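Local coordinates for shikimate dehydrogenase (NADP(+)) (Thermus thermophilus, PDB 2D5C), which catalyses the reversible NADPH-linked reduction of 3-dehydroshikimate to shikimate, the fourth step of chorismate biosynthesis, at residues A18-A21 with F22-E25; L153-A156 with E157-L161. One frame throughout, in Å; residues are numbered along the deposited sequence.

Interaction 1: A18-A21 with F22-E25; sequences AMHA and FALE
His20 O accepts a nearly straight hydrogen bond from Leu24 N, 2.8 Å long, in the middle of helix 16-26. This helix is the crossover of the beta-alpha-beta unit between strands 2-8 and 31-37 in the substrate-binding domain. The buried side carries Met19, His20, Ala23 and Leu24. Ala23 N bonds to Met19 O at 3.0 Å. Leu24 CG rests against the same oxygen that accepts its N-H, 3.4 Å from His20 O. The His20 ring lies obliquely to the Ala23 methyl, His20 CD2 to Ala23 CB 4.5 Å. Both ring nitrogens are satisfied, ND1 by Ser16 O and NE2 by Gly236 O, which fixes the turn of the ring. Phe240 of helix 229-244 covers His20, Ala23 and Leu24. Met19 lies beside Ser16 and Gln235, two shikimate-binding residues. The other side is looser. Ala21 and Glu25 are exposed, joined by a longer bond from Glu25 N to Ala21 O at 3.2 Å. Glu25 bends at chi2 (77°), and its CG comes 3.5 Å from Ala21 O. Phe22 is partly exposed. Its CG is anti to the backbone N (chi1 162°), and the ring turns its edge to Met19 O, 3.9 Å from Phe22 CD2.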
loop_
_atom_site.group_PDB
_atom_site.type_symbol
_atom_site.label_atom_id
_atom_site.label_comp_id
_atom_site.label_asym_id
_atom_site.label_seq_id
_atom_site.Cartn_x
_atom_site.Cartn_y
_atom_site.Cartn_z
ATOM N N ALA A 18 4.534 21.798 2.379
ATOM C CA ALA A 18 5.413 22.438 1.398
ATOM C C ALA A 18 6.302 21.425 0.676
ATOM O O ALA A 18 6.508 21.505 -0.536
ATOM C CB ALA A 18 6.277 23.501 2.084
ATOM N N MET A 19 6.837 20.462 1.415
ATOM C CA MET A 19 7.704 19.462 0.798
ATOM C C MET A 19 6.971 18.593 -0.211
ATOM O O MET A 19 7.480 18.313 -1.291
ATOM C CB MET A 19 8.297 18.520 1.848
ATOM C CG MET A 19 9.322 19.131 2.773
ATOM S SD MET A 19 10.195 17.803 3.636
ATOM C CE MET A 19 8.893 17.139 4.694
ATOM N N HIS A 20 5.783 18.142 0.165
ATOM C CA HIS A 20 5.097 17.227 -0.745
ATOM C C HIS A 20 4.375 17.972 -1.875
ATOM O O HIS A 20 4.110 17.432 -2.940
ATOM C CB HIS A 20 4.089 16.412 0.068
ATOM C CG HIS A 20 4.823 15.394 0.902
ATOM N ND1 HIS A 20 5.258 15.638 2.163
ATOM C CD2 HIS A 20 5.172 14.084 0.557
ATOM C CE1 HIS A 20 5.855 14.500 2.567
ATOM N NE2 HIS A 20 5.819 13.552 1.626
ATOM N N ALA A 21 4.097 19.263 -1.715
ATOM C CA ALA A 21 3.522 20.026 -2.815
ATOM C C ALA A 21 4.599 19.983 -3.888
ATOM O O ALA A 21 4.313 19.799 -5.072
ATOM C CB ALA A 21 3.248 21.465 -2.381
ATOM N N PHE A 22 5.853 20.137 -3.464
ATOM C CA PHE A 22 6.972 20.062 -4.390
ATOM C C PHE A 22 7.022 18.657 -4.993
ATOM O O PHE A 22 7.182 18.491 -6.199
ATOM C CB PHE A 22 8.304 20.321 -3.680
ATOM C CG PHE A 22 9.495 19.839 -4.459
ATOM C CD1 PHE A 22 9.950 20.546 -5.572
ATOM C CD2 PHE A 22 10.105 18.625 -4.143
ATOM C CE1 PHE A 22 10.983 20.053 -6.356
ATOM C CE2 PHE A 22 11.140 18.120 -4.925
ATOM C CZ PHE A 22 11.581 18.833 -6.035
ATOM N N ALA A 23 6.897 17.645 -4.143
ATOM C CA ALA A 23 6.962 16.269 -4.622
ATOM C C ALA A 23 5.955 16.023 -5.745
ATOM O O ALA A 23 6.302 15.496 -6.799
ATOM C CB ALA A 23 6.711 15.287 -3.453
ATOM N N LEU A 24 4.710 16.415 -5.502
ATOM C CA LEU A 24 3.636 16.226 -6.468
ATOM C C LEU A 24 3.886 16.884 -7.819
ATOM O O LEU A 24 3.838 16.215 -8.846
ATOM C CB LEU A 24 2.319 16.737 -5.886
ATOM C CG LEU A 24 1.731 15.846 -4.792
ATOM C CD1 LEU A 24 0.687 16.606 -3.996
ATOM C CD2 LEU A 24 1.147 14.591 -5.427
ATOM N N GLU A 25 4.163 18.185 -7.823
ATOM C CA GLU A 25 4.395 18.886 -9.087
ATOM C C GLU A 25 5.653 18.380 -9.777
ATOM O O GLU A 25 5.695 18.252 -11.001
ATOM C CB GLU A 25 4.471 20.403 -8.852
ATOM C CG GLU A 25 5.689 20.916 -8.081
ATOM C CD GLU A 25 6.955 20.961 -8.929
ATOM O OE1 GLU A 25 6.854 21.218 -10.150
ATOM O OE2 GLU A 25 8.056 20.756 -8.370
#

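Interaction 2: L153-A156 with E157-L161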
loop_
_atom_site.group_PDB
_atom_site.type_symbol
_atom_site.label_atom_id
_atom_site.label_comp_id
_atom_site.label_asym_id
_atom_site.label_seq_id
_atom_site.Cartn_x
_atom_site.Cartn_y
_atom_site.Cartn_z
ATOM N N LEU A 153 16.298 2.318 29.343
ATOM C CA LEU A 153 16.670 0.944 29.669
ATOM C C LEU A 153 15.869 -0.037 28.830
ATOM O O LEU A 153 16.422 -0.980 28.263
ATOM C CB LEU A 153 16.437 0.654 31.160
ATOM C CG LEU A 153 17.631 0.814 32.104
ATOM C CD1 LEU A 153 17.166 0.631 33.545
ATOM C CD2 LEU A 153 18.706 -0.210 31.752
ATOM N N ALA A 154 14.563 0.190 28.758
ATOM C CA ALA A 154 13.691 -0.678 27.977
ATOM C C ALA A 154 14.205 -0.756 26.540
ATOM O O ALA A 154 14.290 -1.835 25.958
ATOM C CB ALA A 154 12.264 -0.137 27.996
ATOM N N LEU A 155 14.551 0.397 25.982
ATOM C CA LEU A 155 15.052 0.460 24.611
ATOM C C LEU A 155 16.364 -0.306 24.472
ATOM O O LEU A 155 16.511 -1.150 23.586
ATOM C CB LEU A 155 15.237 1.924 24.189
ATOM C CG LEU A 155 15.901 2.221 22.840
ATOM C CD1 LEU A 155 15.184 1.486 21.719
ATOM C CD2 LEU A 155 15.883 3.732 22.596
ATOM N N ALA A 156 17.318 -0.029 25.359
ATOM C CA ALA A 156 18.600 -0.714 25.295
ATOM C C ALA A 156 18.431 -2.229 25.437
ATOM O O ALA A 156 19.073 -3.003 24.726
ATOM C CB ALA A 156 19.540 -0.174 26.374
ATOM N N GLU A 157 17.554 -2.654 26.343
ATOM C CA GLU A 157 17.348 -4.081 26.559
ATOM C C GLU A 157 16.644 -4.729 25.373
ATOM O O GLU A 157 16.987 -5.846 24.983
ATOM C CB GLU A 157 16.539 -4.313 27.844
ATOM C CG GLU A 157 17.191 -3.684 29.063
ATOM C CD GLU A 157 16.366 -3.828 30.326
ATOM O OE1 GLU A 157 15.126 -3.942 30.230
ATOM O OE2 GLU A 157 16.961 -3.813 31.419
ATOM N N GLU A 158 15.665 -4.033 24.798
ATOM C CA GLU A 158 14.925 -4.587 23.655
ATOM C C GLU A 158 15.769 -4.687 22.395
ATOM O O GLU A 158 15.697 -5.686 21.668
ATOM C CB GLU A 158 13.679 -3.735 23.364
ATOM C CG GLU A 158 12.637 -3.750 24.481
ATOM C CD GLU A 158 11.725 -2.528 24.472
ATOM O OE1 GLU A 158 10.899 -2.400 25.400
ATOM O OE2 GLU A 158 11.833 -1.695 23.542
ATOM N N PHE A 159 16.578 -3.660 22.137
ATOM C CA PHE A 159 17.411 -3.627 20.933
ATOM C C PHE A 159 18.823 -4.150 21.153
ATOM O O PHE A 159 19.586 -4.296 20.194
ATOM C CB PHE A 159 17.534 -2.195 20.389
ATOM C CG PHE A 159 16.262 -1.633 19.791
ATOM C CD1 PHE A 159 15.069 -2.351 19.800
ATOM C CD2 PHE A 159 16.269 -0.362 19.223
ATOM C CE1 PHE A 159 13.904 -1.812 19.254
ATOM C CE2 PHE A 159 15.104 0.190 18.673
ATOM C CZ PHE A 159 13.923 -0.541 18.693
ATOM N N GLY A 160 19.178 -4.406 22.411
ATOM C CA GLY A 160 20.514 -4.889 22.707
ATOM C C GLY A 160 21.556 -3.785 22.636
ATOM O O GLY A 160 22.641 -3.985 22.095
ATOM N N LEU A 161 21.222 -2.619 23.181
ATOM C CA LEU A 161 22.130 -1.472 23.186
ATOM C C LEU A 161 22.617 -1.210 24.615
ATOM O O LEU A 161 22.569 -2.099 25.462
ATOM C CB LEU A 161 21.402 -0.230 22.661
ATOM C CG LEU A 161 20.545 -0.501 21.419
ATOM C CD1 LEU A 161 19.778 0.753 21.011
ATOM C CD2 LEU A 161 21.448 -0.985 20.302
#
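Leu155 CD1 sits over one face of the Phe159 ring, 3.6 Å from its centroid, in a CH-pi contact. The methyl is displaced from the ring centre to the CD2-CE2 side, and Leu155 CD1 lies 3.3 Å from Phe159 CD2. A chi1 of 173° turns the Leu155 branch away from its own N, to the ring one turn on. Phe159 N also bonds to Leu155 O at 2.9 Å. Arg136 makes a cation-pi contact with the same ring. With an alanine at Phe159, Leu155 CD1 would probably lose the face it packs on and Arg136 its aromatic partner. Helix 149-159 is the crossover from strand 142-145 to strand 162-163 in the Rossmann-type NADP-binding domain, and it ends here. Gly160 leaves the helix with positive phi (76°). Ala156 O then takes Leu161 N on a lone pair at 2.7 Å, and Gly160 N only weakly. Leu161 CB lies 4.2 Å from Ala156 CB. On the outer side, Glu158 runs its chain past Ala154, with Glu158 OE1 3.7 Å from Ala154 CB, and OE2 forms a salt bridge to Arg129. Arg129 and Ala132 of helix 126-137 back Leu155, and Val144 packs on Leu155, Ala156 and Leu161.

Interactions 1 and 2 are both local helix contacts in beta-alpha-beta crossovers, but they share no element. Residues 18-25 belong to the substrate-binding domain and residues 153-161 to the NADP-binding domain. Their centres are about 37 Å apart, on opposite sides of the chain's centre. Each is partly buried. Interaction 1 lies mid-helix, with its buried side against two other helices near shikimate. Its buried polar side chain is a histidine, held by backbone oxygens, while its glutamate is exposed. Interaction 2 takes in a helix end. Its buried side is apolar and aromatic, set against strands 142-145 and 162-163 and helix 126-137, while its acidic residues are exposed and one pairs with an arginine.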